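Local coordinates for PUA domain-containing protein (Archaeoglobus fulgidus DSM 4304, PDB 2Q07), which is of uncertain molecular function but probably binds RNA through its PUA domain and belongs to the archaeosine synthase type 1 family of tRNA modification, at residues S152-R155 / L156-I160; L198-K202 / K203-R207; V233-G236 / D237-V240. All coordinates share one frame; numbering follows the deposited sequence.

Contact 1: residues S152-R155 / L156-I160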
ATOM      1  N   SER A 152     -27.975   3.672  -9.063  1.00 24.92           N
ATOM      2  CA  SER A 152     -26.868   2.991  -8.408  1.00 22.31           C
ATOM      3  C   SER A 152     -26.334   3.805  -7.234  1.00 19.84           C
ATOM      4  O   SER A 152     -26.053   3.245  -6.185  1.00 15.93           O
ATOM      5  CB  SER A 152     -25.743   2.705  -9.403  1.00 22.93           C
ATOM      6  OG  SER A 152     -26.069   1.597 -10.223  1.00 23.56           O
ATOM      7  N   ILE A 153     -26.187   5.119  -7.403  1.00 19.77           N
ATOM      8  CA  ILE A 153     -25.694   5.935  -6.299  1.00 22.71           C
ATOM      9  C   ILE A 153     -26.711   5.996  -5.149  1.00 23.19           C
ATOM     10  O   ILE A 153     -26.326   6.114  -3.984  1.00 19.30           O
ATOM     11  CB  ILE A 153     -25.323   7.371  -6.738  1.00 25.68           C
ATOM     12  CG1 ILE A 153     -26.547   8.093  -7.296  1.00 31.35           C
ATOM     13  CG2 ILE A 153     -24.190   7.317  -7.769  1.00 28.58           C
ATOM     14  CD1 ILE A 153     -26.320   9.585  -7.545  1.00 32.28           C
ATOM     15  N   GLU A 154     -28.002   5.904  -5.460  1.00 23.08           N
ATOM     16  CA  GLU A 154     -28.996   5.927  -4.387  1.00 24.17           C
ATOM     17  C   GLU A 154     -28.940   4.609  -3.616  1.00 22.45           C
ATOM     18  O   GLU A 154     -29.043   4.602  -2.391  1.00 22.60           O
ATOM     19  CB  GLU A 154     -30.413   6.161  -4.930  1.00 27.29           C
ATOM     20  CG  GLU A 154     -30.724   7.618  -5.242  1.00 32.66           C
ATOM     21  CD  GLU A 154     -30.460   8.546  -4.058  1.00 35.07           C
ATOM     22  OE1 GLU A 154     -30.965   8.264  -2.950  1.00 39.14           O
ATOM     23  OE2 GLU A 154     -29.752   9.560  -4.239  1.00 35.23           O
ATOM     24  N   ARG A 155     -28.772   3.501  -4.336  1.00 20.47           N
ATOM     25  CA  ARG A 155     -28.670   2.184  -3.699  1.00 21.48           C
ATOM     26  C   ARG A 155     -27.405   2.144  -2.841  1.00 17.91           C
ATOM     27  O   ARG A 155     -27.398   1.587  -1.741  1.00 16.64           O
ATOM     28  CB  ARG A 155     -28.577   1.060  -4.743  1.00 22.12           C
ATOM     29  CG  ARG A 155     -29.871   0.685  -5.436  1.00 27.65           C
ATOM     30  CD  ARG A 155     -29.776  -0.741  -5.981  1.00 33.90           C
ATOM     31  NE  ARG A 155     -31.051  -1.248  -6.483  1.00 39.10           N
ATOM     32  CZ  ARG A 155     -31.526  -1.004  -7.700  1.00 42.88           C
ATOM     33  NH1 ARG A 155     -30.824  -0.261  -8.548  1.00 43.58           N
ATOM     34  NH2 ARG A 155     -32.705  -1.495  -8.066  1.00 43.31           N
ATOM     35  N   LEU A 156     -26.332   2.722  -3.363  1.00 14.92           N
ATOM     36  CA  LEU A 156     -25.073   2.751  -2.637  1.00 16.67           C
ATOM     37  C   LEU A 156     -25.214   3.569  -1.356  1.00 16.43           C
ATOM     38  O   LEU A 156     -24.827   3.116  -0.288  1.00 15.35           O
ATOM     39  CB  LEU A 156     -23.956   3.329  -3.515  1.00 14.46           C
ATOM     40  CG  LEU A 156     -22.572   3.324  -2.849  1.00 17.72           C
ATOM     41  CD1 LEU A 156     -22.242   1.909  -2.366  1.00 16.11           C
ATOM     42  CD2 LEU A 156     -21.524   3.809  -3.836  1.00 12.01           C
ATOM     43  N   LYS A 157     -25.768   4.776  -1.462  1.00 16.53           N
ATOM     44  CA  LYS A 157     -25.947   5.616  -0.282  1.00 19.02           C
ATOM     45  C   LYS A 157     -26.750   4.891   0.797  1.00 18.16           C
ATOM     46  O   LYS A 157     -26.470   5.000   1.990  1.00 14.44           O
ATOM     47  CB  LYS A 157     -26.686   6.904  -0.643  1.00 20.10           C
ATOM     48  CG  LYS A 157     -25.885   7.875  -1.475  1.00 25.22           C
ATOM     49  CD  LYS A 157     -26.719   9.105  -1.784  1.00 27.97           C
ATOM     50  CE  LYS A 157     -25.953  10.100  -2.634  1.00 30.08           C
ATOM     51  NZ  LYS A 157     -26.828  11.235  -3.012  1.00 31.96           N
ATOM     52  N   GLN A 158     -27.749   4.133   0.368  1.00 19.54           N
ATOM     53  CA  GLN A 158     -28.585   3.438   1.326  1.00 23.12           C
ATOM     54  C   GLN A 158     -27.903   2.281   2.032  1.00 22.21           C
ATOM     55  O   GLN A 158     -28.441   1.750   2.997  1.00 26.10           O
ATOM     56  CB  GLN A 158     -29.894   3.012   0.651  1.00 20.37           C
ATOM     57  CG  GLN A 158     -30.862   4.189   0.581  1.00 21.28           C
ATOM     58  CD  GLN A 158     -32.097   3.935  -0.260  1.00 22.89           C
ATOM     59  OE1 GLN A 158     -32.665   2.837  -0.251  1.00 20.92           O
ATOM     60  NE2 GLN A 158     -32.535   4.970  -0.984  1.00 20.33           N
ATOM     61  N   GLU A 159     -26.710   1.913   1.565  1.00 22.72           N
ATOM     62  CA  GLU A 159     -25.936   0.823   2.164  1.00 22.96           C
ATOM     63  C   GLU A 159     -24.724   1.298   2.970  1.00 21.61           C
ATOM     64  O   GLU A 159     -24.310   0.617   3.897  1.00 22.13           O
ATOM     65  CB  GLU A 159     -25.408  -0.142   1.092  1.00 21.87           C
ATOM     66  CG  GLU A 159     -26.447  -0.976   0.358  1.00 22.85           C
ATOM     67  CD  GLU A 159     -27.318  -1.794   1.287  1.00 22.55           C
ATOM     68  OE1 GLU A 159     -26.830  -2.238   2.350  1.00 25.72           O
ATOM     69  OE2 GLU A 159     -28.496  -2.006   0.945  1.00 28.29           O
ATOM     70  N   ILE A 160     -24.149   2.447   2.619  1.00 23.10           N
ATOM     71  CA  ILE A 160     -22.949   2.922   3.311  1.00 25.45           C
ATOM     72  C   ILE A 160     -23.032   4.304   3.958  1.00 28.80           C
ATOM     73  O   ILE A 160     -22.018   4.826   4.431  1.00 28.33           O
ATOM     74  CB  ILE A 160     -21.715   2.928   2.358  1.00 21.55           C
ATOM     75  CG1 ILE A 160     -21.894   3.990   1.268  1.00 19.05           C
ATOM     76  CG2 ILE A 160     -21.529   1.553   1.724  1.00 21.30           C
ATOM     77  CD1 ILE A 160     -20.653   4.212   0.407  1.00 14.25           C
TER
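The contact between Glu-154 and Lys-157 is a salt bridge between neighbouring turns of one helix, residues 150-160, which packs against the mixed sheet of the domain of unknown function. Glu-154 OE2 lies 3.6 Å from Lys-157 NZ, a fairly loose pairing on an outward-facing side of the helix. The two chains reach it differently: the glutamate folds at its second torsion (chi2 -54°), which tips the carboxylate toward the ammonium group of the lysine, whereas the lysine runs extended beyond CG and slants across it. On the way, Lys-157 CG passes 3.1 Å from Ile-153 O, so the aliphatic stem lies against the backbone of the preceding turn. The other oxygen, Glu-154 OE1, stays 4.1 Å from Gln-158 NE2, too far for a hydrogen bond, with the carboxylate and amide planes 63° apart.

Beneath these side chains runs the regular backbone ladder, each N-H bonded to the carbonyl four residues back: Leu-156 to Ser-152, Lys-157 to Ile-153 and Gln-158 to Glu-154, with Lys-157 N 2.9 Å from Ile-153 O. Towards the C-terminal end, Leu-156 O accepts from both Glu-159 N and Ile-160 N.

The remaining charges have partners beyond the two segments: Arg-155 pairs with Glu-151 and Glu-159 with Lys-115, while the buried hydroxyl of Ser-152 bonds to Asp-146 O. Leu-156 and Ile-160 rest on Val-117 of strand 115-118. Charged residues outside and leucine and isoleucine inside make this an amphipathic helix layered on the sheet of an alpha/beta domain.

Contact 2: residues L198-K202 / K203-R207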
ATOM      1  N   LEU A 198       4.431  13.133   4.825  1.00 23.53           N
ATOM      2  CA  LEU A 198       4.114  13.086   6.242  1.00 22.94           C
ATOM      3  C   LEU A 198       5.152  14.021   6.845  1.00 22.60           C
ATOM      4  O   LEU A 198       6.348  13.841   6.637  1.00 21.62           O
ATOM      5  CB  LEU A 198       4.259  11.661   6.776  1.00 20.24           C
ATOM      6  CG  LEU A 198       3.853  11.390   8.227  1.00 22.76           C
ATOM      7  CD1 LEU A 198       2.384  11.765   8.469  1.00 21.98           C
ATOM      8  CD2 LEU A 198       4.089   9.917   8.523  1.00 21.07           C
ATOM      9  N   LEU A 199       4.700  15.033   7.569  1.00 23.98           N
ATOM     10  CA  LEU A 199       5.623  15.997   8.146  1.00 24.33           C
ATOM     11  C   LEU A 199       5.579  16.042   9.670  1.00 26.19           C
ATOM     12  O   LEU A 199       4.552  15.755  10.287  1.00 23.08           O
ATOM     13  CB  LEU A 199       5.316  17.393   7.594  1.00 25.39           C
ATOM     14  CG  LEU A 199       5.151  17.550   6.075  1.00 24.84           C
ATOM     15  CD1 LEU A 199       4.564  18.924   5.771  1.00 26.69           C
ATOM     16  CD2 LEU A 199       6.496  17.372   5.374  1.00 25.38           C
ATOM     17  N   GLU A 200       6.714  16.402  10.262  1.00 27.71           N
ATOM     18  CA  GLU A 200       6.845  16.545  11.711  1.00 31.23           C
ATOM     19  C   GLU A 200       7.719  17.771  11.930  1.00 32.18           C
ATOM     20  O   GLU A 200       8.849  17.834  11.440  1.00 32.24           O
ATOM     21  CB  GLU A 200       7.497  15.315  12.348  1.00 34.65           C
ATOM     22  CG  GLU A 200       7.820  15.502  13.833  1.00 39.26           C
ATOM     23  CD  GLU A 200       8.107  14.192  14.560  1.00 43.68           C
ATOM     24  OE1 GLU A 200       8.767  14.233  15.620  1.00 45.80           O
ATOM     25  OE2 GLU A 200       7.664  13.121  14.086  1.00 45.29           O
ATOM     26  N   GLY A 201       7.190  18.741  12.669  1.00 31.92           N
ATOM     27  CA  GLY A 201       7.926  19.964  12.903  1.00 32.38           C
ATOM     28  C   GLY A 201       7.806  20.723  11.600  1.00 33.95           C
ATOM     29  O   GLY A 201       6.700  21.065  11.170  1.00 35.01           O
ATOM     30  N   LYS A 202       8.937  20.979  10.960  1.00 31.65           N
ATOM     31  CA  LYS A 202       8.934  21.675   9.684  1.00 32.57           C
ATOM     32  C   LYS A 202       9.820  20.907   8.718  1.00 28.82           C
ATOM     33  O   LYS A 202      10.411  21.480   7.802  1.00 28.90           O
ATOM     34  CB  LYS A 202       9.446  23.102   9.859  1.00 34.07           C
ATOM     35  CG  LYS A 202       8.565  23.945  10.761  1.00 37.45           C
ATOM     36  CD  LYS A 202       8.946  25.412  10.699  1.00 40.50           C
ATOM     37  CE  LYS A 202       8.180  26.223  11.731  1.00 42.11           C
ATOM     38  NZ  LYS A 202       8.637  27.641  11.762  1.00 44.93           N
ATOM     39  N   LYS A 203       9.898  19.597   8.943  1.00 25.74           N
ATOM     40  CA  LYS A 203      10.713  18.702   8.133  1.00 23.51           C
ATOM     41  C   LYS A 203       9.887  17.484   7.726  1.00 21.44           C
ATOM     42  O   LYS A 203       9.021  17.033   8.474  1.00 22.33           O
ATOM     43  CB  LYS A 203      11.933  18.251   8.943  1.00 22.68           C
ATOM     44  CG  LYS A 203      12.791  19.395   9.503  1.00 21.14           C
ATOM     45  CD  LYS A 203      13.553  20.153   8.403  1.00 19.16           C
ATOM     46  CE  LYS A 203      14.501  19.230   7.633  1.00 16.14           C
ATOM     47  NZ  LYS A 203      15.340  19.914   6.586  1.00 11.41           N
ATOM     48  N   ARG A 204      10.146  16.944   6.543  1.00 21.43           N
ATOM     49  CA  ARG A 204       9.399  15.774   6.100  1.00 20.11           C
ATOM     50  C   ARG A 204       9.944  14.489   6.699  1.00 19.24           C
ATOM     51  O   ARG A 204      11.152  14.318   6.860  1.00 16.28           O
ATOM     52  CB  ARG A 204       9.393  15.683   4.577  1.00 23.17           C
ATOM     53  CG  ARG A 204      10.754  15.739   3.949  1.00 28.56           C
ATOM     54  CD  ARG A 204      10.759  16.735   2.809  1.00 32.87           C
ATOM     55  NE  ARG A 204      10.138  16.222   1.591  1.00 34.07           N
ATOM     56  CZ  ARG A 204      10.054  16.922   0.464  1.00 37.52           C
ATOM     57  NH1 ARG A 204      10.539  18.157   0.414  1.00 39.55           N
ATOM     58  NH2 ARG A 204       9.523  16.380  -0.624  1.00 41.66           N
ATOM     59  N   LEU A 205       9.032  13.585   7.032  1.00 17.23           N
ATOM     60  CA  LEU A 205       9.379  12.300   7.613  1.00 17.30           C
ATOM     61  C   LEU A 205       9.421  11.259   6.508  1.00 16.44           C
ATOM     62  O   LEU A 205      10.230  10.332   6.533  1.00 18.81           O
ATOM     63  CB  LEU A 205       8.321  11.897   8.650  1.00 19.12           C
ATOM     64  CG  LEU A 205       8.129  12.849   9.836  1.00 20.56           C
ATOM     65  CD1 LEU A 205       6.932  12.428  10.691  1.00 20.49           C
ATOM     66  CD2 LEU A 205       9.390  12.838  10.666  1.00 22.73           C
ATOM     67  N   ALA A 206       8.530  11.419   5.540  1.00 15.26           N
ATOM     68  CA  ALA A 206       8.437  10.503   4.424  1.00 14.84           C
ATOM     69  C   ALA A 206       7.625  11.157   3.314  1.00 16.74           C
ATOM     70  O   ALA A 206       6.970  12.179   3.529  1.00 17.53           O
ATOM     71  CB  ALA A 206       7.758   9.198   4.883  1.00 14.35           C
ATOM     72  N   ARG A 207       7.694  10.588   2.120  1.00 17.16           N
ATOM     73  CA  ARG A 207       6.932  11.096   0.991  1.00 19.50           C
ATOM     74  C   ARG A 207       6.790  10.006  -0.063  1.00 17.99           C
ATOM     75  O   ARG A 207       7.626   9.108  -0.174  1.00 15.93           O
ATOM     76  CB  ARG A 207       7.599  12.337   0.373  1.00 22.41           C
ATOM     77  CG  ARG A 207       8.714  12.037  -0.592  1.00 28.82           C
ATOM     78  CD  ARG A 207       9.119  13.273  -1.381  1.00 31.92           C
ATOM     79  NE  ARG A 207      10.204  12.965  -2.308  1.00 36.54           N
ATOM     80  CZ  ARG A 207      10.121  12.061  -3.281  1.00 39.28           C
ATOM     81  NH1 ARG A 207       9.002  11.378  -3.458  1.00 41.92           N
ATOM     82  NH2 ARG A 207      11.164  11.826  -4.066  1.00 40.68           N
TER
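A beta hairpin with a two-residue loop, Gly-201 and Lys-202, nearest to a type II' turn, and bent at its other end by a classic beta bulge, brings Leu-198 to Glu-200 alongside Lys-203 to Ala-206. Its strands are the two inner ones of the four-stranded antiparallel sheet in the pre-PUA region. Glu-200 and Lys-203 form the hydrogen-bonded pair next to the turn: Glu-200 N donates to Lys-203 O at 3.0 Å in an almost straight bond (176°), and Lys-203 N returns one to Glu-200 O at 3.2 Å. Gly-201 has a positive phi of 76°, a value that favours glycine and lets the chain reverse so tightly.

At the bulge, Leu-205 and Ala-206 together face Leu-198. Leu-198 O receives Leu-205 N at 2.7 Å and, weakly, Ala-206 N at 3.4 Å, while Leu-198 N donates to Ala-206 O at 3.0 Å. The extra residue points the Leu-205 side chain at the opposing strand. With CG anti to its own carbonyl carbon (chi1 -60°), the isopropyl fork opens toward Glu-200, both methyls meeting Glu-200 CB, CD1 at 3.4 Å; CD1 also reaches Leu-198 CG at 4.1 Å. Trp-185 adds further cover to Glu-200 and Leu-205. On the other face of the sheet, Leu-199 CD2 presses on the backbone end of Arg-204, and the guanidinium group of that arginine forms a salt bridge with Glu-197.

The chemistry thus divides the labour: the backbone bonds fix the register, one carbonyl takes a short bond and a weak one at the bulge, and apolar contacts, one of them with the aliphatic base of Glu-200, tie the two strands together at the level of the side chains.

Contact 3: residues V233-G236 / D237-V240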
ATOM      1  N   VAL A 233      22.202  -1.897   7.254  1.00 27.87           N
ATOM      2  CA  VAL A 233      23.390  -2.479   6.665  1.00 24.96           C
ATOM      3  C   VAL A 233      24.600  -1.705   7.184  1.00 26.07           C
ATOM      4  O   VAL A 233      24.654  -0.470   7.107  1.00 22.21           O
ATOM      5  CB  VAL A 233      23.338  -2.425   5.112  1.00 26.60           C
ATOM      6  CG1 VAL A 233      21.927  -2.748   4.619  1.00 23.78           C
ATOM      7  CG2 VAL A 233      23.772  -1.077   4.611  1.00 26.62           C
ATOM      8  N   GLU A 234      25.555  -2.433   7.749  1.00 24.09           N
ATOM      9  CA  GLU A 234      26.766  -1.816   8.271  1.00 26.06           C
ATOM     10  C   GLU A 234      27.773  -1.763   7.139  1.00 24.88           C
ATOM     11  O   GLU A 234      27.961  -2.747   6.434  1.00 26.95           O
ATOM     12  CB  GLU A 234      27.330  -2.638   9.424  1.00 27.47           C
ATOM     13  CG  GLU A 234      28.542  -2.010  10.086  1.00 34.00           C
ATOM     14  CD  GLU A 234      29.128  -2.894  11.167  1.00 38.29           C
ATOM     15  OE1 GLU A 234      28.345  -3.446  11.973  1.00 40.27           O
ATOM     16  OE2 GLU A 234      30.369  -3.033  11.212  1.00 40.94           O
ATOM     17  N   ILE A 235      28.421  -0.615   6.974  1.00 25.22           N
ATOM     18  CA  ILE A 235      29.392  -0.434   5.908  1.00 23.66           C
ATOM     19  C   ILE A 235      30.780   0.001   6.404  1.00 24.80           C
ATOM     20  O   ILE A 235      30.969   0.351   7.574  1.00 20.98           O
ATOM     21  CB  ILE A 235      28.878   0.612   4.886  1.00 22.85           C
ATOM     22  CG1 ILE A 235      28.800   1.988   5.552  1.00 21.10           C
ATOM     23  CG2 ILE A 235      27.491   0.212   4.372  1.00 18.73           C
ATOM     24  CD1 ILE A 235      28.508   3.116   4.588  1.00 21.07           C
ATOM     25  N   GLY A 236      31.746  -0.013   5.494  1.00 25.20           N
ATOM     26  CA  GLY A 236      33.094   0.378   5.856  1.00 29.05           C
ATOM     27  C   GLY A 236      33.185   1.865   6.128  1.00 30.39           C
ATOM     28  O   GLY A 236      32.239   2.611   5.869  1.00 30.22           O
ATOM     29  N   ASP A 237      34.330   2.291   6.652  1.00 32.86           N
ATOM     30  CA  ASP A 237      34.579   3.692   6.961  1.00 33.92           C
ATOM     31  C   ASP A 237      35.127   4.470   5.768  1.00 35.13           C
ATOM     32  O   ASP A 237      36.273   4.927   5.790  1.00 34.88           O
ATOM     33  CB  ASP A 237      35.568   3.808   8.123  1.00 36.98           C
ATOM     34  CG  ASP A 237      34.884   3.869   9.470  1.00 38.74           C
ATOM     35  OD1 ASP A 237      34.191   2.899   9.836  1.00 38.57           O
ATOM     36  OD2 ASP A 237      35.043   4.896  10.165  1.00 42.32           O
ATOM     37  N   PHE A 238      34.310   4.622   4.733  1.00 33.47           N
ATOM     38  CA  PHE A 238      34.703   5.363   3.542  1.00 33.62           C
ATOM     39  C   PHE A 238      33.681   6.466   3.257  1.00 34.11           C
ATOM     40  O   PHE A 238      32.547   6.410   3.741  1.00 34.02           O
ATOM     41  CB  PHE A 238      34.814   4.408   2.350  1.00 30.38           C
ATOM     42  CG  PHE A 238      33.627   3.496   2.190  1.00 29.95           C
ATOM     43  CD1 PHE A 238      32.479   3.930   1.539  1.00 28.48           C
ATOM     44  CD2 PHE A 238      33.651   2.209   2.722  1.00 28.25           C
ATOM     45  CE1 PHE A 238      31.370   3.094   1.416  1.00 29.41           C
ATOM     46  CE2 PHE A 238      32.551   1.367   2.608  1.00 27.05           C
ATOM     47  CZ  PHE A 238      31.409   1.807   1.955  1.00 26.10           C
ATOM     48  N   GLU A 239      34.090   7.468   2.483  1.00 35.05           N
ATOM     49  CA  GLU A 239      33.211   8.580   2.128  1.00 35.49           C
ATOM     50  C   GLU A 239      32.152   8.053   1.162  1.00 34.47           C
ATOM     51  O   GLU A 239      32.484   7.623   0.061  1.00 35.66           O
ATOM     52  CB  GLU A 239      34.005   9.693   1.436  1.00 39.94           C
ATOM     53  CG  GLU A 239      35.286  10.129   2.150  1.00 44.77           C
ATOM     54  CD  GLU A 239      35.030  10.927   3.418  1.00 49.03           C
ATOM     55  OE1 GLU A 239      34.364  11.986   3.336  1.00 51.51           O
ATOM     56  OE2 GLU A 239      35.504  10.498   4.494  1.00 49.04           O
ATOM     57  N   VAL A 240      30.884   8.081   1.561  1.00 32.01           N
ATOM     58  CA  VAL A 240      29.828   7.579   0.685  1.00 29.54           C
ATOM     59  C   VAL A 240      29.484   8.583  -0.413  1.00 29.31           C
ATOM     60  O   VAL A 240      29.287   9.764  -0.143  1.00 28.02           O
ATOM     61  CB  VAL A 240      28.546   7.232   1.482  1.00 28.39           C
ATOM     62  CG1 VAL A 240      27.448   6.779   0.531  1.00 25.03           C
ATOM     63  CG2 VAL A 240      28.850   6.134   2.504  1.00 27.44           C
TER
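Phe-238 folds back over the backbone of Gly-236, its CE2 atom 3.3 Å from Gly-236 N and 3.4 Å from Gly-236 CA. Gly-236 O sits 3.4 Å above one face of the ring, displaced toward its rim. With CG lying between the backbone N and the carbonyl carbon (chi1 48°), the ring is directed back along the incoming chain, and the lack of a side chain on Gly-236 leaves it room to settle there. The far end of the ring continues to Ile-235, CZ coming 4.1 Å from Ile-235 CB, with the two side chains crossing at roughly a right angle. Beyond it, Ile-235 CD1 meets Val-240 CG2 at 3.7 Å, a methyl-to-methyl contact that joins the last residue of the strand to Val-240 further along the loop.

The fold-back goes with an inverse gamma turn centred on Asp-237, in which Phe-238 N donates a weak hydrogen bond to Gly-236 O at 3.1 Å, bent to 141°. The turn ends strand 232-235 of the PUA domain, a strand paired with 261-265 and 249-252 in the mixed sheet, and starts the loop leading to strand 243-245. An alanine in place of Phe-238 would probably leave the Gly-236 peptide and Ile-235 CB without their aromatic cover and the loop freer to move.

Further out, Asn-266 ND2 donates to Gly-236 O, giving that carbonyl a second partner, and Asp-237 OD2 is hydrogen-bonded to Ser-267 OG. Ile-235 packs on Phe-264, while Val-240 rests on Val-293 of strand 289-297 and on Ile-269.

The three contacts follow one another along the chain, each closed before the next begins, and each belongs to a different region. Contact 1 lies on helix 150-160 of the alpha/beta domain, contact 2 in the antiparallel sheet of the pre-PUA region, and contact 3 where a strand of the PUA domain sheet runs into a loop. Centres of contacts 1 and 2 are 38 Å apart, those of 2 and 3 are 26 Å apart, and those of 1 and 3 are 58 Å apart, on opposite sides of the chain's centre. They are local features of successive regions; the chain is the C-terminal part of a longer protein and ends in the PUA domain, which probably binds RNA.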